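Long-range contacts in glycosylation Associate Protein 3 (Streptococcus agalactiae serotype V, PDB 6OYC), which probably takes part, within the Gap123 complex, in the glycosylation and export of serine-rich adhesins through the accessory Sec pathway, and probably has a carbohydrate-binding-like beta-sandwich domain: residues Pro38-Leu43 with Ser122-Gly127; Phe19-Gln24 with Phe32-Ala37; Ser83-Ile88 with Phe100-Lys105; Ile7-Phe12 with Ser129-His134. All coordinates share one frame; numbering follows the deposited sequence.

Contact 1: residues Pro38-Leu43 with Ser122-Gly127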
loop_
_atom_site.group_PDB
_atom_site.type_symbol
_atom_site.label_atom_id
_atom_site.label_comp_id
_atom_site.label_asym_id
_atom_site.label_seq_id
_atom_site.Cartn_x
_atom_site.Cartn_y
_atom_site.Cartn_z
ATOM N N PRO C 38 12.848 25.944 7.288
ATOM C CA PRO C 38 11.915 26.886 7.924
ATOM C C PRO C 38 11.334 26.338 9.221
ATOM O O PRO C 38 11.273 25.130 9.456
ATOM C CB PRO C 38 10.826 27.080 6.867
ATOM C CG PRO C 38 11.494 26.749 5.578
ATOM C CD PRO C 38 12.451 25.640 5.903
ATOM N N SER C 39 10.876 27.261 10.061
ATOM C CA SER C 39 10.785 26.968 11.484
ATOM C C SER C 39 9.506 26.222 11.840
ATOM O O SER C 39 9.535 25.298 12.661
ATOM C CB SER C 39 10.897 28.265 12.278
ATOM O OG SER C 39 10.284 28.121 13.536
ATOM N N SER C 40 8.377 26.615 11.260
ATOM C CA SER C 40 7.128 25.888 11.484
ATOM C C SER C 40 6.268 26.093 10.243
ATOM O O SER C 40 5.679 27.159 10.057
ATOM C CB SER C 40 6.408 26.343 12.748
ATOM O OG SER C 40 5.626 25.279 13.277
ATOM N N THR C 41 6.220 25.075 9.401
ATOM C CA THR C 41 5.428 25.095 8.185
ATOM C C THR C 41 4.404 23.974 8.250
ATOM O O THR C 41 4.734 22.837 8.617
ATOM C CB THR C 41 6.304 24.918 6.946
ATOM O OG1 THR C 41 7.479 25.733 7.061
ATOM C CG2 THR C 41 5.521 25.293 5.673
ATOM N N ASN C 42 3.164 24.302 7.916
ATOM C CA ASN C 42 2.143 23.288 7.695
ATOM C C ASN C 42 2.393 22.764 6.288
ATOM O O ASN C 42 2.081 23.436 5.306
ATOM C CB ASN C 42 0.750 23.884 7.858
ATOM C CG ASN C 42 -0.333 22.828 7.940
ATOM O OD1 ASN C 42 -0.931 22.608 8.992
ATOM N ND2 ASN C 42 -0.592 22.170 6.820
ATOM N N LEU C 43 3.009 21.579 6.185
ATOM C CA LEU C 43 3.419 21.064 4.880
ATOM C C LEU C 43 2.261 20.454 4.119
ATOM O O LEU C 43 2.264 20.465 2.881
ATOM C CB LEU C 43 4.510 20.003 5.027
ATOM C CG LEU C 43 5.805 20.406 5.722
ATOM C CD1 LEU C 43 6.477 19.170 6.291
ATOM C CD2 LEU C 43 6.739 21.145 4.754
ATOM N N SER C 122 -2.325 17.169 10.070
ATOM C CA SER C 122 -1.353 18.035 9.418
ATOM C C SER C 122 0.060 17.546 9.679
ATOM O O SER C 122 0.426 17.256 10.824
ATOM C CB SER C 122 -1.488 19.479 9.900
ATOM O OG SER C 122 -2.674 20.054 9.413
ATOM N N LEU C 123 0.842 17.446 8.610
ATOM C CA LEU C 123 2.282 17.262 8.706
ATOM C C LEU C 123 2.917 18.619 8.961
ATOM O O LEU C 123 2.662 19.578 8.222
ATOM C CB LEU C 123 2.814 16.672 7.404
ATOM C CG LEU C 123 3.997 15.720 7.348
ATOM C CD1 LEU C 123 3.689 14.460 8.150
ATOM C CD2 LEU C 123 4.295 15.373 5.871
ATOM N N ILE C 124 3.726 18.718 10.010
ATOM C CA ILE C 124 4.321 19.995 10.389
ATOM C C ILE C 124 5.839 19.858 10.446
ATOM O O ILE C 124 6.367 18.970 11.126
ATOM C CB ILE C 124 3.753 20.508 11.719
ATOM C CG1 ILE C 124 2.236 20.641 11.601
ATOM C CG2 ILE C 124 4.372 21.844 12.063
ATOM C CD1 ILE C 124 1.569 21.178 12.827
ATOM N N ASN C 125 6.529 20.739 9.718
ATOM C CA ASN C 125 7.986 20.795 9.695
ATOM C C ASN C 125 8.466 21.723 10.803
ATOM O O ASN C 125 8.050 22.887 10.864
ATOM C CB ASN C 125 8.489 21.292 8.335
ATOM C CG ASN C 125 10.011 21.251 8.217
ATOM O OD1 ASN C 125 10.661 20.366 8.767
ATOM N ND2 ASN C 125 10.579 22.210 7.494
ATOM N N ALA C 126 9.342 21.209 11.668
ATOM C CA ALA C 126 9.906 21.996 12.759
ATOM C C ALA C 126 11.417 22.168 12.600
ATOM O O ALA C 126 12.194 21.674 13.426
ATOM C CB ALA C 126 9.578 21.337 14.103
ATOM N N GLY C 127 11.840 22.858 11.539
ATOM C CA GLY C 127 13.245 23.110 11.279
ATOM C C GLY C 127 14.009 22.026 10.540
ATOM O O GLY C 127 15.240 22.114 10.464
#
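Leu-43 lays its isobutyl group over the side chain of Asn-125, CD1 resting 3.6 Å from CB of Asn-125 and only a little farther from its backbone N. CG of Leu-43 lies anti to its own carbonyl carbon (chi1 -59°), which carries both methyls back across the neighbouring strand instead of along their own. A branched apolar residue suits this place, because Phe-32 and Phe-131 of the facing sheet close over the same methyl groups. The backbones pair as an antiparallel ladder: Thr-41 and Asn-125 form a hydrogen-bonded pair, Asn-125 N reaching Thr-41 O at 3.0 Å and Thr-41 N approaching Asn-125 O at 3.2 Å. Two residues on, Leu-43 N donates a hydrogen bond to Leu-123 O over 2.9 Å. The ladder belongs to one sheet of the beta sandwich, in which strand 41-47 is the outermost strand beside strand 118-125; Leu-123 turns into the interior of that sandwich, against Trp-9 and Phe-133. On the other face, by contrast, polar groups meet. Asn-42 OD1 lies 3.1 Å from Ser-122 OG; that hydroxyl is also hydrogen-bonded to Thr-45 OG1, which in turn bonds Asn-42 ND2, so the pairing with OD1 is not settled. Where the strands end, Asn-125 OD1 takes the backbone N-H of Cys-128, a suitable task for a short amide beside a turn. Gly-127, whose positive phi of 85° would press a side chain against the preceding carbonyl, offers its N to Pro-38 O in a weak, bent bond of 3.1 Å.

Contact 2: residues Phe19-Gln24 with Phe32-Ala37; sequences FGTKLQ and FENPLA
Thr-21 presses its CG2 methyl onto a face of the Phe-32 ring, 3.6 Å from the centroid, a CH-pi contact offset toward the rim. The threonine's first torsion (chi1 -60°) divides its two branches: CG2 goes to the ring, while OG1 receives ND2 of Asn-34 at 2.7 Å, nearly in the plane of the amide. A beta-branched residue with one apolar and one polar arm is well suited to serve both partners. Leu-23 adds CD2 at 3.9 Å from Phe-32 CD2, approaching the ring obliquely. The amide of Asn-34 is engaged at its other end too, since OD1 accepts weak bonds from the backbone N of Leu-36 and of Ala-37 inside the type I turn that runs from Asn-34 to Ala-37.

The opposite face is far looser. Lys-22 and Glu-33, a hydrogen-bonded backbone pair, extend side by side into solvent, CD of the lysine 3.7 Å from OE1 of the glutamate; Lys-22 NZ stays 4.8 Å from Glu-33 OE2, so their opposite charges probably attract only weakly. Gly-20, at a phi of 76° that a residue without CB adopts easily, leads toward the strand.

These residues form the open end of the beta hairpin of strands 22-26 and 29-33, whose second strand pairs with strand 130-140, where Phe-32 stacks on Phe-131.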
loop_
_atom_site.group_PDB
_atom_site.type_symbol
_atom_site.label_atom_id
_atom_site.label_comp_id
_atom_site.label_asym_id
_atom_site.label_seq_id
_atom_site.Cartn_x
_atom_site.Cartn_y
_atom_site.Cartn_z
ATOM N N PHE C 19 7.088 27.296 0.401
ATOM C CA PHE C 19 7.975 28.365 -0.047
ATOM C C PHE C 19 9.423 27.891 0.021
ATOM O O PHE C 19 9.884 27.408 1.060
ATOM C CB PHE C 19 7.778 29.635 0.789
ATOM C CG PHE C 19 6.359 30.161 0.778
ATOM C CD1 PHE C 19 5.935 31.029 -0.211
ATOM C CD2 PHE C 19 5.460 29.785 1.754
ATOM C CE1 PHE C 19 4.644 31.514 -0.234
ATOM C CE2 PHE C 19 4.164 30.262 1.743
ATOM C CZ PHE C 19 3.755 31.126 0.743
ATOM N N GLY C 20 10.119 27.986 -1.106
ATOM C CA GLY C 20 11.519 27.619 -1.183
ATOM C C GLY C 20 11.834 26.135 -1.225
ATOM O O GLY C 20 12.905 25.753 -1.695
ATOM N N THR C 21 10.927 25.286 -0.762
ATOM C CA THR C 21 11.231 23.865 -0.629
ATOM C C THR C 21 11.255 23.156 -1.985
ATOM O O THR C 21 10.438 23.427 -2.869
ATOM C CB THR C 21 10.206 23.204 0.292
ATOM O OG1 THR C 21 10.251 23.819 1.584
ATOM C CG2 THR C 21 10.460 21.717 0.423
ATOM N N LYS C 22 12.209 22.244 -2.153
ATOM C CA LYS C 22 12.213 21.332 -3.293
ATOM C C LYS C 22 11.517 20.043 -2.865
ATOM O O LYS C 22 11.990 19.331 -1.975
ATOM C CB LYS C 22 13.634 21.093 -3.787
ATOM C CG LYS C 22 14.312 22.412 -4.169
ATOM C CD LYS C 22 15.782 22.258 -4.507
ATOM C CE LYS C 22 16.322 23.571 -5.049
ATOM N NZ LYS C 22 17.804 23.593 -5.111
ATOM N N LEU C 23 10.352 19.789 -3.449
ATOM C CA LEU C 23 9.592 18.575 -3.199
ATOM C C LEU C 23 9.632 17.685 -4.422
ATOM O O LEU C 23 9.400 18.144 -5.545
ATOM C CB LEU C 23 8.143 18.858 -2.828
ATOM C CG LEU C 23 7.888 19.568 -1.507
ATOM C CD1 LEU C 23 6.476 20.103 -1.546
ATOM C CD2 LEU C 23 8.116 18.645 -0.297
ATOM N N GLN C 24 9.910 16.415 -4.206
ATOM C CA GLN C 24 9.880 15.445 -5.280
ATOM C C GLN C 24 8.920 14.333 -4.898
ATOM O O GLN C 24 9.024 13.775 -3.798
ATOM C CB GLN C 24 11.269 14.911 -5.551
ATOM C CG GLN C 24 11.220 13.697 -6.427
ATOM C CD GLN C 24 12.488 13.482 -7.191
ATOM O OE1 GLN C 24 12.448 13.061 -8.348
ATOM N NE2 GLN C 24 13.633 13.764 -6.554
ATOM N N PHE C 32 11.635 15.740 0.612
ATOM C CA PHE C 32 11.656 17.149 0.979
ATOM C C PHE C 32 13.101 17.613 1.117
ATOM O O PHE C 32 13.924 16.942 1.746
ATOM C CB PHE C 32 10.884 17.345 2.288
ATOM C CG PHE C 32 10.994 18.718 2.899
ATOM C CD1 PHE C 32 12.200 19.189 3.421
ATOM C CD2 PHE C 32 9.859 19.508 3.027
ATOM C CE1 PHE C 32 12.286 20.442 3.997
ATOM C CE2 PHE C 32 9.932 20.752 3.610
ATOM C CZ PHE C 32 11.145 21.226 4.097
ATOM N N GLU C 33 13.402 18.778 0.552
ATOM C CA GLU C 33 14.729 19.366 0.679
ATOM C C GLU C 33 14.570 20.872 0.823
ATOM O O GLU C 33 14.170 21.556 -0.124
ATOM C CB GLU C 33 15.613 19.019 -0.520
ATOM C CG GLU C 33 17.001 19.636 -0.442
ATOM C CD GLU C 33 17.689 19.675 -1.789
ATOM O OE1 GLU C 33 17.081 19.208 -2.779
ATOM O OE2 GLU C 33 18.828 20.180 -1.863
ATOM N N ASN C 34 14.862 21.386 2.014
ATOM C CA ASN C 34 14.880 22.827 2.252
ATOM C C ASN C 34 16.015 23.111 3.222
ATOM O O ASN C 34 15.852 23.015 4.446
ATOM C CB ASN C 34 13.540 23.334 2.780
ATOM C CG ASN C 34 13.437 24.829 2.727
ATOM O OD1 ASN C 34 14.436 25.527 2.891
ATOM N ND2 ASN C 34 12.226 25.341 2.508
ATOM N N PRO C 35 17.194 23.462 2.700
ATOM C CA PRO C 35 18.363 23.614 3.577
ATOM C C PRO C 35 18.223 24.771 4.533
ATOM O O PRO C 35 18.843 24.763 5.601
ATOM C CB PRO C 35 19.523 23.835 2.593
ATOM C CG PRO C 35 18.957 23.539 1.216
ATOM C CD PRO C 35 17.500 23.823 1.307
ATOM N N LEU C 36 17.425 25.774 4.174
ATOM C CA LEU C 36 17.135 26.853 5.104
ATOM C C LEU C 36 16.355 26.348 6.314
ATOM O O LEU C 36 16.431 26.952 7.391
ATOM C CB LEU C 36 16.375 27.956 4.376
ATOM C CG LEU C 36 16.190 29.274 5.103
ATOM C CD1 LEU C 36 16.499 30.398 4.141
ATOM C CD2 LEU C 36 14.761 29.349 5.616
ATOM N N ALA C 37 15.609 25.246 6.155
ATOM C CA ALA C 37 14.903 24.568 7.239
ATOM C C ALA C 37 13.927 25.501 7.949
ATOM O O ALA C 37 14.141 25.822 9.128
ATOM C CB ALA C 37 15.907 23.990 8.242
#

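Contact 3: residues Ser83-Ile88 with Phe100-Lys105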
loop_
_atom_site.group_PDB
_atom_site.type_symbol
_atom_site.label_atom_id
_atom_site.label_comp_id
_atom_site.label_asym_id
_atom_site.label_seq_id
_atom_site.Cartn_x
_atom_site.Cartn_y
_atom_site.Cartn_z
ATOM N N SER C 83 11.845 16.833 14.626
ATOM C CA SER C 83 11.593 17.994 13.780
ATOM C C SER C 83 10.551 17.761 12.685
ATOM O O SER C 83 10.261 18.699 11.933
ATOM C CB SER C 83 12.902 18.476 13.142
ATOM O OG SER C 83 13.340 17.567 12.143
ATOM N N LEU C 84 9.985 16.557 12.564
ATOM C CA LEU C 84 8.824 16.329 11.700
ATOM C C LEU C 84 7.722 15.683 12.523
ATOM O O LEU C 84 7.812 14.498 12.853
ATOM C CB LEU C 84 9.159 15.450 10.491
ATOM C CG LEU C 84 7.991 15.304 9.498
ATOM C CD1 LEU C 84 7.737 16.612 8.724
ATOM C CD2 LEU C 84 8.169 14.133 8.532
ATOM N N PHE C 85 6.665 16.434 12.825
ATOM C CA PHE C 85 5.610 15.900 13.671
ATOM C C PHE C 85 4.239 16.057 13.011
ATOM O O PHE C 85 4.091 16.635 11.928
ATOM C CB PHE C 85 5.644 16.528 15.079
ATOM C CG PHE C 85 5.326 17.992 15.120
ATOM C CD1 PHE C 85 6.337 18.939 14.986
ATOM C CD2 PHE C 85 4.027 18.427 15.336
ATOM C CE1 PHE C 85 6.049 20.304 15.028
ATOM C CE2 PHE C 85 3.730 19.786 15.389
ATOM C CZ PHE C 85 4.746 20.729 15.236
ATOM N N VAL C 86 3.234 15.485 13.675
ATOM C CA VAL C 86 1.897 15.345 13.129
ATOM C C VAL C 86 0.898 15.861 14.158
ATOM O O VAL C 86 0.935 15.468 15.329
ATOM C CB VAL C 86 1.590 13.883 12.740
ATOM C CG1 VAL C 86 0.180 13.749 12.216
ATOM C CG2 VAL C 86 2.566 13.397 11.681
ATOM N N ARG C 87 0.009 16.736 13.719
ATOM C CA ARG C 87 -1.039 17.309 14.542
ATOM C C ARG C 87 -2.394 16.847 14.013
ATOM O O ARG C 87 -2.750 17.123 12.854
ATOM C CB ARG C 87 -0.938 18.831 14.528
ATOM C CG ARG C 87 -1.972 19.550 15.368
ATOM C CD ARG C 87 -1.569 21.038 15.530
ATOM N NE ARG C 87 -2.709 21.880 15.904
ATOM C CZ ARG C 87 -2.684 22.807 16.863
ATOM N NH1 ARG C 87 -1.573 23.026 17.562
ATOM N NH2 ARG C 87 -3.774 23.526 17.115
ATOM N N ILE C 88 -3.143 16.142 14.855
ATOM C CA ILE C 88 -4.542 15.854 14.589
ATOM C C ILE C 88 -5.378 16.839 15.388
ATOM O O ILE C 88 -5.179 16.996 16.600
ATOM C CB ILE C 88 -4.893 14.393 14.926
ATOM C CG1 ILE C 88 -6.369 14.113 14.678
ATOM C CG2 ILE C 88 -4.524 14.030 16.352
ATOM C CD1 ILE C 88 -6.665 12.613 14.578
ATOM N N PHE C 100 -6.779 18.999 20.188
ATOM C CA PHE C 100 -5.775 18.432 19.299
ATOM C C PHE C 100 -4.828 17.541 20.090
ATOM O O PHE C 100 -4.814 17.555 21.321
ATOM C CB PHE C 100 -5.020 19.525 18.531
ATOM C CG PHE C 100 -3.884 20.161 19.293
ATOM C CD1 PHE C 100 -4.107 21.255 20.122
ATOM C CD2 PHE C 100 -2.588 19.701 19.140
ATOM C CE1 PHE C 100 -3.051 21.859 20.809
ATOM C CE2 PHE C 100 -1.524 20.300 19.821
ATOM C CZ PHE C 100 -1.752 21.377 20.651
ATOM N N GLU C 101 -4.044 16.755 19.348
ATOM C CA GLU C 101 -2.994 15.892 19.880
ATOM C C GLU C 101 -1.838 15.851 18.883
ATOM O O GLU C 101 -2.019 16.100 17.689
ATOM C CB GLU C 101 -3.507 14.472 20.165
ATOM C CG GLU C 101 -4.759 14.398 21.058
ATOM C CD GLU C 101 -4.516 14.866 22.510
ATOM O OE1 GLU C 101 -5.498 15.082 23.253
ATOM O OE2 GLU C 101 -3.350 14.994 22.924
ATOM N N LEU C 102 -0.642 15.528 19.384
ATOM C CA LEU C 102 0.581 15.556 18.595
ATOM C C LEU C 102 1.262 14.196 18.565
ATOM O O LEU C 102 1.405 13.525 19.592
ATOM C CB LEU C 102 1.588 16.569 19.129
ATOM C CG LEU C 102 1.213 18.039 19.063
ATOM C CD1 LEU C 102 2.397 18.902 19.508
ATOM C CD2 LEU C 102 0.727 18.410 17.667
ATOM N N LEU C 103 1.726 13.824 17.383
ATOM C CA LEU C 103 2.543 12.641 17.178
ATOM C C LEU C 103 3.946 13.117 16.830
ATOM O O LEU C 103 4.139 13.813 15.831
ATOM C CB LEU C 103 1.941 11.771 16.078
ATOM C CG LEU C 103 2.799 10.813 15.261
ATOM C CD1 LEU C 103 3.414 9.802 16.176
ATOM C CD2 LEU C 103 1.915 10.129 14.229
ATOM N N LYS C 104 4.910 12.784 17.677
ATOM C CA LYS C 104 6.292 13.194 17.497
ATOM C C LYS C 104 7.220 12.046 17.151
ATOM O O LYS C 104 8.097 12.210 16.301
ATOM C CB LYS C 104 6.800 13.892 18.761
ATOM C CG LYS C 104 6.115 15.242 19.014
ATOM C CD LYS C 104 7.123 16.347 19.362
ATOM C CE LYS C 104 6.435 17.644 19.796
ATOM N NZ LYS C 104 7.386 18.632 20.409
ATOM N N LYS C 105 7.051 10.877 17.768
ATOM C CA LYS C 105 7.992 9.800 17.493
ATOM C C LYS C 105 7.413 8.877 16.431
ATOM O O LYS C 105 7.601 9.134 15.238
ATOM C CB LYS C 105 8.364 9.044 18.777
ATOM C CG LYS C 105 9.274 9.863 19.724
ATOM C CD LYS C 105 10.004 9.015 20.782
ATOM C CE LYS C 105 10.657 9.882 21.874
ATOM N NZ LYS C 105 11.973 10.475 21.473
#
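Arg-87 spreads its guanidinium flat on the ring of Phe-100, the two centres 3.7 Å apart and the planes only 11° from parallel, a stacked cation-pi pair. NH1 sits over the middle of the ring, and the extended arginine chain, with CG anti to the backbone N (chi1 -179°), supplies the length needed to reach it. Stacking uses the face of the guanidinium and leaves its N-H groups available: NH2 makes a salt bridge to Glu-89 OE1. Arginine thus serves an aromatic and a carboxylate at once. CB of Arg-87 is meanwhile touched by Leu-102 CD2 at 3.6 Å, and the same methyl lies 4.0 Å from Phe-85 CE2.

Backbone donors and acceptors are met in two reciprocal pairs. Val-86 N gives to Leu-103 O at 2.9 Å, and Leu-103 N returns to Val-86 O in a nearly straight bond of 2.7 Å (172° at the hydrogen). Ile-88 and Glu-101 repeat the exchange, each N-H meeting the other's carbonyl oxygen at 3.0 Å. The outward-facing N-H and C=O groups of Phe-85 and Arg-87 instead serve Ile-124 and Ser-122 of strand 118-125.

Val-86 and Leu-103 lie side by side on the face opposite Arg-87, their CB atoms 4.0 Å apart; these compact apolar residues face Leu-72 on strand 69-78 of the other sheet. Strands 84-91 and 97-103 thereby form an antiparallel beta hairpin at the edge of the four-stranded sheet of the beta sandwich.

Contact 4: residues Ile7-Phe12 with Ser129-His134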
loop_
_atom_site.group_PDB
_atom_site.type_symbol
_atom_site.label_atom_id
_atom_site.label_comp_id
_atom_site.label_asym_id
_atom_site.label_seq_id
_atom_site.Cartn_x
_atom_site.Cartn_y
_atom_site.Cartn_z
ATOM N N ILE C 7 -2.593 6.717 4.492
ATOM C CA ILE C 7 -2.867 8.100 4.159
ATOM C C ILE C 7 -1.594 8.707 3.582
ATOM O O ILE C 7 -0.539 8.677 4.229
ATOM C CB ILE C 7 -3.351 8.861 5.409
ATOM C CG1 ILE C 7 -4.765 8.421 5.779
ATOM C CG2 ILE C 7 -3.338 10.306 5.203
ATOM C CD1 ILE C 7 -5.011 8.452 7.311
ATOM N N TYR C 8 -1.700 9.265 2.377
ATOM C CA TYR C 8 -0.556 9.642 1.563
ATOM C C TYR C 8 -0.548 11.141 1.286
ATOM O O TYR C 8 -1.601 11.789 1.222
ATOM C CB TYR C 8 -0.570 8.861 0.237
ATOM C CG TYR C 8 -0.428 7.374 0.442
ATOM C CD1 TYR C 8 0.823 6.780 0.522
ATOM C CD2 TYR C 8 -1.545 6.565 0.580
ATOM C CE1 TYR C 8 0.958 5.412 0.726
ATOM C CE2 TYR C 8 -1.423 5.209 0.778
ATOM C CZ TYR C 8 -0.176 4.635 0.854
ATOM O OH TYR C 8 -0.066 3.272 1.057
ATOM N N TRP C 9 0.653 11.686 1.114
ATOM C CA TRP C 9 0.821 13.106 0.813
ATOM C C TRP C 9 0.562 13.342 -0.673
ATOM O O TRP C 9 1.284 12.818 -1.530
ATOM C CB TRP C 9 2.223 13.564 1.219
ATOM C CG TRP C 9 2.558 15.009 0.977
ATOM C CD1 TRP C 9 1.858 15.912 0.218
ATOM C CD2 TRP C 9 3.687 15.721 1.491
ATOM N NE1 TRP C 9 2.486 17.128 0.230
ATOM C CE2 TRP C 9 3.605 17.043 1.010
ATOM C CE3 TRP C 9 4.763 15.370 2.313
ATOM C CZ2 TRP C 9 4.556 18.014 1.318
ATOM C CZ3 TRP C 9 5.708 16.340 2.618
ATOM C CH2 TRP C 9 5.597 17.644 2.116
ATOM N N ASP C 10 -0.470 14.127 -0.971
ATOM C CA ASP C 10 -0.806 14.530 -2.330
ATOM C C ASP C 10 -0.265 15.932 -2.636
ATOM O O ASP C 10 -0.145 16.777 -1.748
ATOM C CB ASP C 10 -2.315 14.485 -2.512
ATOM C CG ASP C 10 -2.703 14.293 -3.926
ATOM O OD1 ASP C 10 -2.760 15.300 -4.658
ATOM O OD2 ASP C 10 -2.938 13.133 -4.313
ATOM N N ASP C 11 0.066 16.184 -3.904
ATOM C CA ASP C 11 0.703 17.460 -4.236
ATOM C C ASP C 11 -0.281 18.593 -4.484
ATOM O O ASP C 11 0.164 19.741 -4.671
ATOM C CB ASP C 11 1.598 17.324 -5.466
ATOM C CG ASP C 11 0.932 16.583 -6.579
ATOM O OD1 ASP C 11 -0.092 15.917 -6.300
ATOM O OD2 ASP C 11 1.427 16.684 -7.725
ATOM N N PHE C 12 -1.582 18.316 -4.467
ATOM C CA PHE C 12 -2.594 19.340 -4.709
ATOM C C PHE C 12 -3.012 20.090 -3.435
ATOM O O PHE C 12 -3.214 19.485 -2.377
ATOM C CB PHE C 12 -3.818 18.696 -5.359
ATOM C CG PHE C 12 -5.024 19.552 -5.311
ATOM C CD1 PHE C 12 -5.092 20.699 -6.076
ATOM C CD2 PHE C 12 -6.076 19.237 -4.464
ATOM C CE1 PHE C 12 -6.189 21.503 -6.012
ATOM C CE2 PHE C 12 -7.183 20.036 -4.405
ATOM C CZ PHE C 12 -7.245 21.175 -5.175
ATOM N N SER C 129 15.649 19.879 7.522
ATOM C CA SER C 129 16.214 20.217 6.221
ATOM C C SER C 129 15.949 19.166 5.153
ATOM O O SER C 129 15.865 19.509 3.966
ATOM C CB SER C 129 17.726 20.425 6.350
ATOM O OG SER C 129 17.995 21.673 6.963
ATOM N N ASP C 130 15.846 17.896 5.539
ATOM C CA ASP C 130 15.658 16.810 4.590
ATOM C C ASP C 130 14.864 15.703 5.258
ATOM O O ASP C 130 15.196 15.283 6.368
ATOM C CB ASP C 130 16.979 16.199 4.107
ATOM C CG ASP C 130 17.923 17.211 3.546
ATOM O OD1 ASP C 130 18.548 17.928 4.349
ATOM O OD2 ASP C 130 18.078 17.267 2.306
ATOM N N PHE C 131 13.841 15.218 4.562
ATOM C CA PHE C 131 13.157 14.001 4.970
ATOM C C PHE C 131 12.441 13.392 3.769
ATOM O O PHE C 131 12.178 14.070 2.768
ATOM C CB PHE C 131 12.177 14.271 6.120
ATOM C CG PHE C 131 11.018 15.173 5.748
ATOM C CD1 PHE C 131 9.885 14.655 5.141
ATOM C CD2 PHE C 131 11.059 16.523 6.027
ATOM C CE1 PHE C 131 8.824 15.475 4.809
ATOM C CE2 PHE C 131 9.992 17.352 5.698
ATOM C CZ PHE C 131 8.881 16.831 5.089
ATOM N N THR C 132 12.116 12.098 3.896
ATOM C CA THR C 132 11.257 11.378 2.962
ATOM C C THR C 132 10.020 10.915 3.714
ATOM O O THR C 132 10.123 10.110 4.643
ATOM C CB THR C 132 11.965 10.170 2.333
ATOM O OG1 THR C 132 13.066 10.617 1.536
ATOM C CG2 THR C 132 10.995 9.388 1.438
ATOM N N PHE C 133 8.859 11.415 3.310
ATOM C CA PHE C 133 7.589 11.017 3.899
ATOM C C PHE C 133 6.971 9.902 3.067
ATOM O O PHE C 133 6.904 10.002 1.836
ATOM C CB PHE C 133 6.629 12.202 3.984
ATOM C CG PHE C 133 5.239 11.825 4.415
ATOM C CD1 PHE C 133 4.933 11.680 5.765
ATOM C CD2 PHE C 133 4.239 11.596 3.473
ATOM C CE1 PHE C 133 3.650 11.323 6.163
ATOM C CE2 PHE C 133 2.968 11.247 3.861
ATOM C CZ PHE C 133 2.665 11.112 5.206
ATOM N N HIS C 134 6.514 8.849 3.739
ATOM C CA HIS C 134 5.861 7.727 3.066
ATOM C C HIS C 134 4.354 7.759 3.259
ATOM O O HIS C 134 3.608 7.814 2.279
ATOM C CB HIS C 134 6.435 6.391 3.562
ATOM C CG HIS C 134 7.900 6.256 3.313
ATOM N ND1 HIS C 134 8.436 6.260 2.042
ATOM C CD2 HIS C 134 8.947 6.157 4.166
ATOM C CE1 HIS C 134 9.750 6.152 2.122
ATOM N NE2 HIS C 134 10.087 6.092 3.398
HETATM O O HOH W 1 2.980 10.172 0.833
#
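Trp-9, in the loop that follows strand 4-7, packs its side chain against strand 130-140 in the interior of a beta sandwich. Its CB starts the contact, lying 3.6 Å from CE2 of Phe-133. CG is anti to the backbone N (chi1 -180°), which sets the indole beside Phe-133 and Phe-131. CE3 passes 4.0 Å from CB of Phe-133, whose CD2 lies at the edge of the indole. Farther out, CZ3 meets CE1 of Phe-131 at 3.9 Å, rim to rim, with the side chains crossing at about a right angle. On the far side of the six-membered ring, CZ2 approaches the backbone of Leu-43, while Phe-25 meets the indole edge to face. So large a flat residue can bridge loop and both sheets at once; Phe-131 offers it a hydrocarbon edge, whereas the ring of Phe-133 meets its CB obliquely.

Tyr-8 points away from the strand, with its OH bonded to Lys-172, yet its ring atom CD1 still comes 3.5 Å from His-134 O. The backbones here are too far apart for direct pairing, and a water fills in: it accepts from Trp-9 N and donates to His-134 O, at 2.8 Å from each.

Overall arrangement
From the N terminus, the chain first passes through 7-12, the opening half of contact 4, which closes only at 129-134 and so encloses the other three. Inside that loop, contact 2 closes first, as a short hairpin. Contact 1 then opens at 38-43, shortly after contact 2 has closed, and holds contact 3, a second hairpin, nested within it until 122-127 returns. None of the loops cross. Contacts 1 and 3 lie in the same four-stranded sheet, joined through strands 118-125 and 84-91, whereas contacts 2 and 4 reach the facing sheet, where strands 29-33 and 130-140 are neighbours. Between the sheets, Leu-43 meets Trp-9 and Phe-131, Leu-84 meets Phe-131, and Leu-123 meets Trp-9 and Phe-133.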